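Local atomic coordinates of putative glutathionylspermidine synthase (Methylobacillus flagellatus, PDB entry 3N6X), a protein that is of unproven function but probably acts as an ATP-dependent ligase of the circularly permuted ATP-grasp type, perhaps resembling glutathionylspermidine synthase. Residues D11-Q16 and P22-Y27; V259-R262 and P267-V270; Y347-A352 and K356-N361. All coordinates share one frame; numbering follows the deposited sequence.

Contact 1: D11-Q16 and P22-Y27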
loop_
_atom_site.group_PDB
_atom_site.type_symbol
_atom_site.label_atom_id
_atom_site.label_comp_id
_atom_site.label_asym_id
_atom_site.label_seq_id
_atom_site.Cartn_x
_atom_site.Cartn_y
_atom_site.Cartn_z
ATOM N N ASP A 11 -12.841 16.181 10.567
ATOM C CA ASP A 11 -12.636 15.122 11.561
ATOM C C ASP A 11 -13.586 13.958 11.313
ATOM O O ASP A 11 -14.753 14.176 10.968
ATOM C CB ASP A 11 -12.779 15.650 13.001
ATOM C CG ASP A 11 -12.324 14.646 14.056
ATOM O OD1 ASP A 11 -11.104 14.562 14.309
ATOM O OD2 ASP A 11 -13.187 13.930 14.604
ATOM N N GLU A 12 -13.082 12.717 11.475
ATOM C CA GLU A 12 -13.868 11.498 11.262
ATOM C C GLU A 12 -15.018 11.373 12.276
ATOM O O GLU A 12 -16.073 10.849 11.929
ATOM C CB GLU A 12 -12.968 10.233 11.319
ATOM C CG GLU A 12 -11.764 10.236 10.374
ATOM C CD GLU A 12 -12.031 10.075 8.882
ATOM O OE1 GLU A 12 -13.136 9.616 8.508
ATOM O OE2 GLU A 12 -11.097 10.340 8.089
HETATM N N MSE A 13 -14.810 11.848 13.530
HETATM C CA MSE A 13 -15.808 11.742 14.608
HETATM C C MSE A 13 -16.624 13.025 14.831
HETATM O O MSE A 13 -17.850 12.954 14.883
HETATM C CB MSE A 13 -15.135 11.290 15.921
HETATM C CG MSE A 13 -16.110 10.982 17.058
HETATM SE SE MSE A 13 -15.242 10.660 18.790
HETATM C CE MSE A 13 -14.446 8.960 18.499
ATOM N N PHE A 14 -15.942 14.184 15.016
ATOM C CA PHE A 14 -16.610 15.455 15.341
ATOM C C PHE A 14 -16.948 16.329 14.129
ATOM O O PHE A 14 -16.055 16.713 13.371
ATOM C CB PHE A 14 -15.819 16.239 16.401
ATOM C CG PHE A 14 -15.519 15.436 17.647
ATOM C CD1 PHE A 14 -16.511 15.189 18.592
ATOM C CD2 PHE A 14 -14.251 14.905 17.865
ATOM C CE1 PHE A 14 -16.237 14.434 19.736
ATOM C CE2 PHE A 14 -13.978 14.153 19.011
ATOM C CZ PHE A 14 -14.970 13.923 19.940
ATOM N N LEU A 15 -18.250 16.672 13.981
ATOM C CA LEU A 15 -18.800 17.484 12.882
ATOM C C LEU A 15 -18.405 18.982 12.958
ATOM O O LEU A 15 -17.430 19.334 13.633
ATOM C CB LEU A 15 -20.339 17.341 12.836
ATOM C CG LEU A 15 -20.894 16.227 11.948
ATOM C CD1 LEU A 15 -22.283 15.808 12.401
ATOM C CD2 LEU A 15 -20.913 16.644 10.481
ATOM N N GLN A 16 -19.176 19.861 12.235
ATOM C CA GLN A 16 -18.968 21.321 12.145
ATOM C C GLN A 16 -18.766 21.987 13.515
ATOM O O GLN A 16 -17.899 22.857 13.655
ATOM C CB GLN A 16 -20.131 21.986 11.393
ATOM N N PRO A 22 -22.814 10.631 13.087
ATOM C CA PRO A 22 -23.617 9.437 13.432
ATOM C C PRO A 22 -22.837 8.125 13.579
ATOM O O PRO A 22 -23.106 7.360 14.510
ATOM C CB PRO A 22 -24.642 9.364 12.302
ATOM C CG PRO A 22 -24.835 10.778 11.887
ATOM C CD PRO A 22 -23.532 11.511 12.140
ATOM N N ILE A 23 -21.843 7.885 12.690
ATOM C CA ILE A 23 -21.043 6.656 12.683
ATOM C C ILE A 23 -20.259 6.413 13.978
ATOM O O ILE A 23 -20.038 5.263 14.347
ATOM C CB ILE A 23 -20.144 6.557 11.407
ATOM C CG1 ILE A 23 -19.698 5.101 11.160
ATOM C CG2 ILE A 23 -18.946 7.533 11.465
ATOM C CD1 ILE A 23 -19.386 4.795 9.833
ATOM N N TYR A 24 -19.852 7.485 14.665
ATOM C CA TYR A 24 -19.067 7.382 15.895
ATOM C C TYR A 24 -19.910 7.516 17.196
ATOM O O TYR A 24 -19.339 7.479 18.291
ATOM C CB TYR A 24 -17.956 8.426 15.884
ATOM C CG TYR A 24 -16.673 7.951 15.245
ATOM C CD1 TYR A 24 -15.720 7.251 15.982
ATOM C CD2 TYR A 24 -16.384 8.243 13.913
ATOM C CE1 TYR A 24 -14.515 6.846 15.410
ATOM C CE2 TYR A 24 -15.183 7.838 13.327
ATOM C CZ TYR A 24 -14.256 7.130 14.078
ATOM O OH TYR A 24 -13.075 6.733 13.513
ATOM N N ALA A 25 -21.251 7.690 17.074
ATOM C CA ALA A 25 -22.152 7.871 18.233
ATOM C C ALA A 25 -22.056 6.693 19.209
ATOM O O ALA A 25 -21.815 6.901 20.407
ATOM C CB ALA A 25 -23.594 8.047 17.759
ATOM N N GLU A 26 -22.170 5.452 18.678
ATOM C CA GLU A 26 -22.075 4.228 19.465
ATOM C C GLU A 26 -20.712 4.084 20.157
ATOM O O GLU A 26 -20.654 3.586 21.288
ATOM C CB GLU A 26 -22.393 3.004 18.602
ATOM C CG GLU A 26 -22.740 1.765 19.403
ATOM C CD GLU A 26 -24.031 1.844 20.194
ATOM O OE1 GLU A 26 -25.091 2.090 19.575
ATOM O OE2 GLU A 26 -23.988 1.640 21.428
ATOM N N TYR A 27 -19.624 4.542 19.503
ATOM C CA TYR A 27 -18.288 4.480 20.106
ATOM C C TYR A 27 -18.186 5.475 21.259
ATOM O O TYR A 27 -17.591 5.158 22.287
ATOM C CB TYR A 27 -17.174 4.727 19.058
ATOM C CG TYR A 27 -15.777 4.615 19.641
ATOM C CD1 TYR A 27 -15.151 3.379 19.764
ATOM C CD2 TYR A 27 -15.105 5.739 20.121
ATOM C CE1 TYR A 27 -13.887 3.263 20.340
ATOM C CE2 TYR A 27 -13.844 5.633 20.710
ATOM C CZ TYR A 27 -13.235 4.392 20.810
ATOM O OH TYR A 27 -11.989 4.266 21.388
#

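Contact 2: V259-R262 and P267-V270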
loop_
_atom_site.group_PDB
_atom_site.type_symbol
_atom_site.label_atom_id
_atom_site.label_comp_id
_atom_site.label_asym_id
_atom_site.label_seq_id
_atom_site.Cartn_x
_atom_site.Cartn_y
_atom_site.Cartn_z
ATOM N N VAL A 259 10.396 -24.796 -12.663
ATOM C CA VAL A 259 11.035 -24.436 -11.400
ATOM C C VAL A 259 10.668 -25.518 -10.417
ATOM O O VAL A 259 9.498 -25.938 -10.367
ATOM C CB VAL A 259 10.570 -23.021 -10.906
ATOM C CG1 VAL A 259 11.181 -22.674 -9.548
ATOM C CG2 VAL A 259 10.905 -21.951 -11.936
ATOM N N TYR A 260 11.657 -25.999 -9.649
ATOM C CA TYR A 260 11.443 -27.061 -8.682
ATOM C C TYR A 260 11.823 -26.624 -7.306
ATOM O O TYR A 260 12.753 -25.843 -7.142
ATOM C CB TYR A 260 12.261 -28.314 -9.071
ATOM C CG TYR A 260 11.808 -28.939 -10.368
ATOM C CD1 TYR A 260 10.795 -29.892 -10.389
ATOM C CD2 TYR A 260 12.363 -28.552 -11.581
ATOM C CE1 TYR A 260 10.317 -30.413 -11.587
ATOM C CE2 TYR A 260 11.918 -29.094 -12.784
ATOM C CZ TYR A 260 10.883 -30.013 -12.783
ATOM O OH TYR A 260 10.440 -30.553 -13.957
HETATM N N MSE A 261 11.139 -27.160 -6.299
HETATM C CA MSE A 261 11.492 -26.940 -4.914
HETATM C C MSE A 261 12.189 -28.210 -4.407
HETATM O O MSE A 261 11.740 -29.314 -4.716
HETATM C CB MSE A 261 10.244 -26.637 -4.084
HETATM C CG MSE A 261 10.557 -26.300 -2.620
HETATM SE SE MSE A 261 8.958 -26.077 -1.544
HETATM C CE MSE A 261 7.759 -27.230 -2.485
ATOM N N ARG A 262 13.309 -28.052 -3.679
ATOM C CA ARG A 262 14.059 -29.186 -3.130
ATOM C C ARG A 262 13.320 -29.801 -1.944
ATOM O O ARG A 262 12.978 -29.094 -0.991
ATOM C CB ARG A 262 15.465 -28.749 -2.663
ATOM C CG ARG A 262 16.277 -27.963 -3.688
ATOM C CD ARG A 262 17.639 -27.600 -3.120
ATOM N NE ARG A 262 18.282 -26.518 -3.864
ATOM C CZ ARG A 262 18.998 -26.700 -4.966
ATOM N NH1 ARG A 262 19.163 -27.920 -5.465
ATOM N NH2 ARG A 262 19.537 -25.663 -5.592
ATOM N N PRO A 267 12.594 -33.568 -6.188
ATOM C CA PRO A 267 12.209 -32.203 -6.598
ATOM C C PRO A 267 10.701 -32.055 -6.808
ATOM O O PRO A 267 10.109 -32.842 -7.548
ATOM C CB PRO A 267 12.979 -32.002 -7.909
ATOM C CG PRO A 267 13.178 -33.389 -8.448
ATOM C CD PRO A 267 13.358 -34.266 -7.248
ATOM N N LYS A 268 10.084 -31.037 -6.170
ATOM C CA LYS A 268 8.657 -30.750 -6.332
ATOM C C LYS A 268 8.447 -29.523 -7.256
ATOM O O LYS A 268 8.904 -28.434 -6.925
ATOM C CB LYS A 268 7.995 -30.509 -4.957
ATOM C CG LYS A 268 6.474 -30.373 -5.041
ATOM C CD LYS A 268 5.820 -30.331 -3.667
ATOM C CE LYS A 268 4.366 -29.920 -3.742
ATOM N NZ LYS A 268 3.573 -30.816 -4.634
ATOM N N ARG A 269 7.717 -29.691 -8.379
ATOM C CA ARG A 269 7.457 -28.570 -9.292
ATOM C C ARG A 269 6.679 -27.425 -8.650
ATOM O O ARG A 269 5.699 -27.657 -7.944
ATOM C CB ARG A 269 6.776 -29.014 -10.594
ATOM C CG ARG A 269 7.045 -28.025 -11.717
ATOM C CD ARG A 269 6.242 -28.292 -12.948
ATOM N NE ARG A 269 6.306 -27.156 -13.869
ATOM C CZ ARG A 269 6.189 -27.263 -15.188
ATOM N NH1 ARG A 269 6.029 -28.456 -15.753
ATOM N NH2 ARG A 269 6.252 -26.181 -15.956
ATOM N N VAL A 270 7.148 -26.190 -8.873
ATOM C CA VAL A 270 6.499 -24.980 -8.364
ATOM C C VAL A 270 5.783 -24.305 -9.517
ATOM O O VAL A 270 6.397 -24.067 -10.564
ATOM C CB VAL A 270 7.519 -24.039 -7.675
ATOM C CG1 VAL A 270 6.913 -22.658 -7.416
ATOM C CG2 VAL A 270 8.044 -24.660 -6.371
HETATM O O HOH W 1 7.481 -24.668 -12.970
#

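Contact 3: Y347-A352 and K356-N361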
loop_
_atom_site.group_PDB
_atom_site.type_symbol
_atom_site.label_atom_id
_atom_site.label_comp_id
_atom_site.label_asym_id
_atom_site.label_seq_id
_atom_site.Cartn_x
_atom_site.Cartn_y
_atom_site.Cartn_z
ATOM N N TYR A 347 4.280 17.667 -8.480
ATOM C CA TYR A 347 5.391 18.275 -9.202
ATOM C C TYR A 347 6.578 17.351 -9.149
ATOM O O TYR A 347 6.890 16.841 -8.084
ATOM C CB TYR A 347 5.755 19.630 -8.564
ATOM C CG TYR A 347 4.620 20.630 -8.584
ATOM C CD1 TYR A 347 4.403 21.446 -9.692
ATOM C CD2 TYR A 347 3.768 20.773 -7.492
ATOM C CE1 TYR A 347 3.384 22.396 -9.703
ATOM C CE2 TYR A 347 2.734 21.709 -7.498
ATOM C CZ TYR A 347 2.530 22.501 -8.617
ATOM O OH TYR A 347 1.473 23.382 -8.664
ATOM N N GLN A 348 7.227 17.096 -10.292
ATOM C CA GLN A 348 8.442 16.265 -10.317
ATOM C C GLN A 348 9.645 17.196 -10.448
ATOM O O GLN A 348 9.849 17.791 -11.504
ATOM C CB GLN A 348 8.409 15.238 -11.469
ATOM C CG GLN A 348 7.350 14.127 -11.299
ATOM C CD GLN A 348 5.962 14.629 -11.641
ATOM O OE1 GLN A 348 5.734 15.223 -12.705
ATOM N NE2 GLN A 348 5.028 14.491 -10.704
ATOM N N LEU A 349 10.408 17.371 -9.348
ATOM C CA LEU A 349 11.548 18.306 -9.298
ATOM C C LEU A 349 12.688 17.937 -10.236
ATOM O O LEU A 349 13.572 18.750 -10.466
ATOM C CB LEU A 349 12.030 18.548 -7.851
ATOM C CG LEU A 349 11.147 19.496 -7.016
ATOM C CD1 LEU A 349 9.835 18.836 -6.610
ATOM C CD2 LEU A 349 11.855 19.951 -5.806
ATOM N N SER A 350 12.589 16.765 -10.888
ATOM C CA SER A 350 13.499 16.357 -11.959
ATOM C C SER A 350 13.212 17.187 -13.233
ATOM O O SER A 350 14.007 17.163 -14.170
ATOM C CB SER A 350 13.317 14.875 -12.268
ATOM O OG SER A 350 11.989 14.590 -12.676
ATOM N N LYS A 351 12.049 17.893 -13.268
ATOM C CA LYS A 351 11.630 18.716 -14.408
ATOM C C LYS A 351 11.867 20.167 -14.082
ATOM O O LYS A 351 11.477 20.623 -13.008
ATOM C CB LYS A 351 10.140 18.467 -14.740
ATOM C CG LYS A 351 9.850 17.028 -15.164
ATOM C CD LYS A 351 8.352 16.720 -15.155
ATOM C CE LYS A 351 8.076 15.235 -15.278
ATOM N NZ LYS A 351 6.620 14.941 -15.296
ATOM N N ALA A 352 12.545 20.891 -14.991
ATOM C CA ALA A 352 12.940 22.291 -14.804
ATOM C C ALA A 352 11.764 23.222 -14.483
ATOM O O ALA A 352 11.865 24.037 -13.561
ATOM C CB ALA A 352 13.695 22.782 -16.026
ATOM N N LYS A 356 11.402 25.005 -10.853
ATOM C CA LYS A 356 11.273 26.462 -10.792
ATOM C C LYS A 356 10.060 26.866 -9.958
ATOM O O LYS A 356 10.182 27.708 -9.066
ATOM C CB LYS A 356 11.186 27.059 -12.202
ATOM C CG LYS A 356 10.724 28.517 -12.226
ATOM C CD LYS A 356 10.774 29.115 -13.624
ATOM C CE LYS A 356 9.868 28.425 -14.612
ATOM N NZ LYS A 356 9.899 29.097 -15.933
ATOM N N TYR A 357 8.897 26.235 -10.221
ATOM C CA TYR A 357 7.659 26.533 -9.504
ATOM C C TYR A 357 7.778 26.208 -8.030
ATOM O O TYR A 357 7.452 27.048 -7.197
ATOM C CB TYR A 357 6.449 25.791 -10.131
ATOM C CG TYR A 357 5.145 26.130 -9.442
ATOM C CD1 TYR A 357 4.711 25.411 -8.331
ATOM C CD2 TYR A 357 4.391 27.231 -9.840
ATOM C CE1 TYR A 357 3.544 25.757 -7.655
ATOM C CE2 TYR A 357 3.215 27.579 -9.180
ATOM C CZ TYR A 357 2.800 26.844 -8.082
ATOM O OH TYR A 357 1.653 27.197 -7.417
ATOM N N VAL A 358 8.232 24.987 -7.704
ATOM C CA VAL A 358 8.344 24.527 -6.323
ATOM C C VAL A 358 9.240 25.428 -5.474
ATOM O O VAL A 358 8.814 25.857 -4.411
ATOM C CB VAL A 358 8.737 23.032 -6.228
ATOM C CG1 VAL A 358 8.972 22.614 -4.774
ATOM C CG2 VAL A 358 7.675 22.155 -6.869
ATOM N N LEU A 359 10.464 25.757 -5.967
ATOM C CA LEU A 359 11.396 26.630 -5.238
ATOM C C LEU A 359 10.837 28.033 -5.052
ATOM O O LEU A 359 11.147 28.684 -4.055
ATOM C CB LEU A 359 12.756 26.683 -5.932
ATOM C CG LEU A 359 13.558 25.383 -5.922
ATOM C CD1 LEU A 359 14.824 25.534 -6.709
ATOM C CD2 LEU A 359 13.868 24.933 -4.493
ATOM N N ASP A 360 9.968 28.478 -5.978
ATOM C CA ASP A 360 9.340 29.798 -5.904
ATOM C C ASP A 360 8.115 29.837 -4.951
ATOM O O ASP A 360 7.729 30.913 -4.504
ATOM C CB ASP A 360 8.950 30.300 -7.312
ATOM C CG ASP A 360 8.634 31.786 -7.371
ATOM O OD1 ASP A 360 9.495 32.600 -6.941
ATOM O OD2 ASP A 360 7.527 32.138 -7.836
ATOM N N ASN A 361 7.504 28.671 -4.661
ATOM C CA ASN A 361 6.305 28.591 -3.815
ATOM C C ASN A 361 6.483 27.561 -2.697
ATOM O O ASN A 361 5.506 26.984 -2.221
ATOM C CB ASN A 361 5.081 28.259 -4.671
ATOM C CG ASN A 361 4.820 29.267 -5.746
ATOM O OD1 ASN A 361 4.184 30.291 -5.521
ATOM N ND2 ASN A 361 5.318 29.008 -6.937
#

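Contact 1: D11-Q16 and P22-Y27
M13, a selenomethionine, fits its side chain against Y24 and reaches on to Y27, a Met-aromatic contact between the N-terminal loop and the start of helix 25-33. M13 and Y24 cross at about a right angle. Atom CB of M13 sits over one face of the Y24 ring, 4.0 Å from the ring centroid, as a CH-pi contact displaced toward the rim. The chain then runs past the root of the ring, where M13 CG lies 3.4 Å from Y24 CB. A chi1 of -173° and an extended chi2 lay the chain across Y24 before the bend at chi3 brings the methyl toward Y27. M13 CE drops into the hollow between the two tyrosines, 3.3 Å from Y24 CD1 and 3.7 Å from Y27 CD2. The selenium is set obliquely to the Y24 ring. On the same side of that ring, E12 lies beside the CD2-CE2 border, its CB 3.8 Å from Y24 CE2. The backbone O of E12 comes closer, obliquely, 3.3 Å from Y24 CD2. The carboxylate of E12 turns to S412, R77 and R151, while Y24 OH bonds to the backbone of P76 and I78. At the margin, L15 CD1 makes a looser apolar touch with P22 CD. Strand 413-418 lies against this cluster, with C414 touching E12 and Y24 and P415 touching M13. The loop that carries M13 is shaped by D11, whose carboxylate makes an Asx turn. D11 OD2 takes two backbone N-H groups. M13 N comes to it from above the carboxylate plane, and F14 N comes on the anti side at 2.8 Å from D11 OD2, with a nearly straight N-H...O angle of 171°.

Contact 2: V259-R262 and P267-V270
Y260 lays its ring obliquely across R269 of the neighbouring strand and P267 just before it. Y260 CD1 is 3.9 Å from P267 CB, and Y260 CE1 is equally far from R269 CB. The ring and the R269 guanidinium planes are 42° apart, so they do not stack. The strands form an antiparallel beta hairpin in which Y260 and R269 are a non-hydrogen-bonded pair. M261 and K268 form the next, hydrogen-bonded pair: M261 N to K268 O is 2.6 Å, and K268 N to M261 O is 2.8 Å. V270 N gives a nearly linear bond to V259 O. The other face of the hairpin carries V259, M261, K268 and V270. Here M261, a selenomethionine, and K268 lie side by side and point the same way, and M261 CE meets K268 CD at 3.8 Å. V270 CG2 is anti to the carbonyl carbon, which brings it to 3.7 Å from M261 CB. A water joins the far end: it accepts from V259 N and R269 NE and donates to V270 O. The R269 guanidinium also bonds to the backbone O of G306. Strand 252-254 flanks strand 259-261 on its other side, V259 packs on helix 298-303, and M261 touches strand 245-247.

Contact 3: Y347-A352 and K356-N361
This is an apolar and aromatic contact between a short strand and the helix that follows it in the chain. Strand 347-348 leads through a type I turn, Q348 to K351, into helix 352-360, and K351 takes the N-cap position. The Y347 and Y357 rings are nearly parallel, with planes at 14°, but they are slid apart so far that they barely overlap. Their centroids are 4.9 Å apart. The touching parts are the phenol end of Y347 and one flank of the Y357 ring: Y347 OH is 3.3 Å from Y357 CE1, and Y347 CZ is 3.5 Å from the same CE1. Y357 CG stands anti to the backbone N (chi1 -178°), which carries its ring out to meet Y347. V358 fills the space nearer the strand. Its CG2 branch rests 3.6 Å from Y347 CB, and L349 adds its two methyls, CD1 beside V358 CG2 and CD2 beside V358 CG1. L349 and V358 cross at about a right angle. With an alanine at Y347, CB would still meet V358, but Y357 would probably lose its ring partner and a gap would open beside the helix. N361, just past the helix, holds its ND2 over the centre of one face of the Y357 ring and donates to Y357 O at 2.9 Å from ND2. The first turn of the helix is closed by K356 N bonding to A352 O. K351 NZ reaches back to Q348 OE1 across the turn, while Q348 N bonds to D354. Strand 347-348 is an outermost strand of a four-stranded antiparallel sheet, where it pairs with strand 403-407. V358 and L349 pack on A405 of that strand, and L349 also touches I396 of helix 386-398.

Overall arrangement
The contacts follow one another along the chain in the order 1, 2, 3, and each closes before the next opens. None touches another. The centres of contact 1 and contact 2 lie about 53 Å apart. Those of contact 2 and contact 3 are about 51 Å apart. Those of contact 1 and contact 3 are about 39 Å apart. Contact 2 is on the opposite side of the chain's centre from both others. Contact 1 packs beside strand 413-418 of the nine-stranded mixed sheet. Contact 2 belongs to the six-stranded mixed sheet, and contact 3 to the four-stranded antiparallel one. Contacts 2 and 3 both lie within the circularly permuted ATP-grasp region. The three are therefore separate outlying parts of the single chain, each tied to a different sheet.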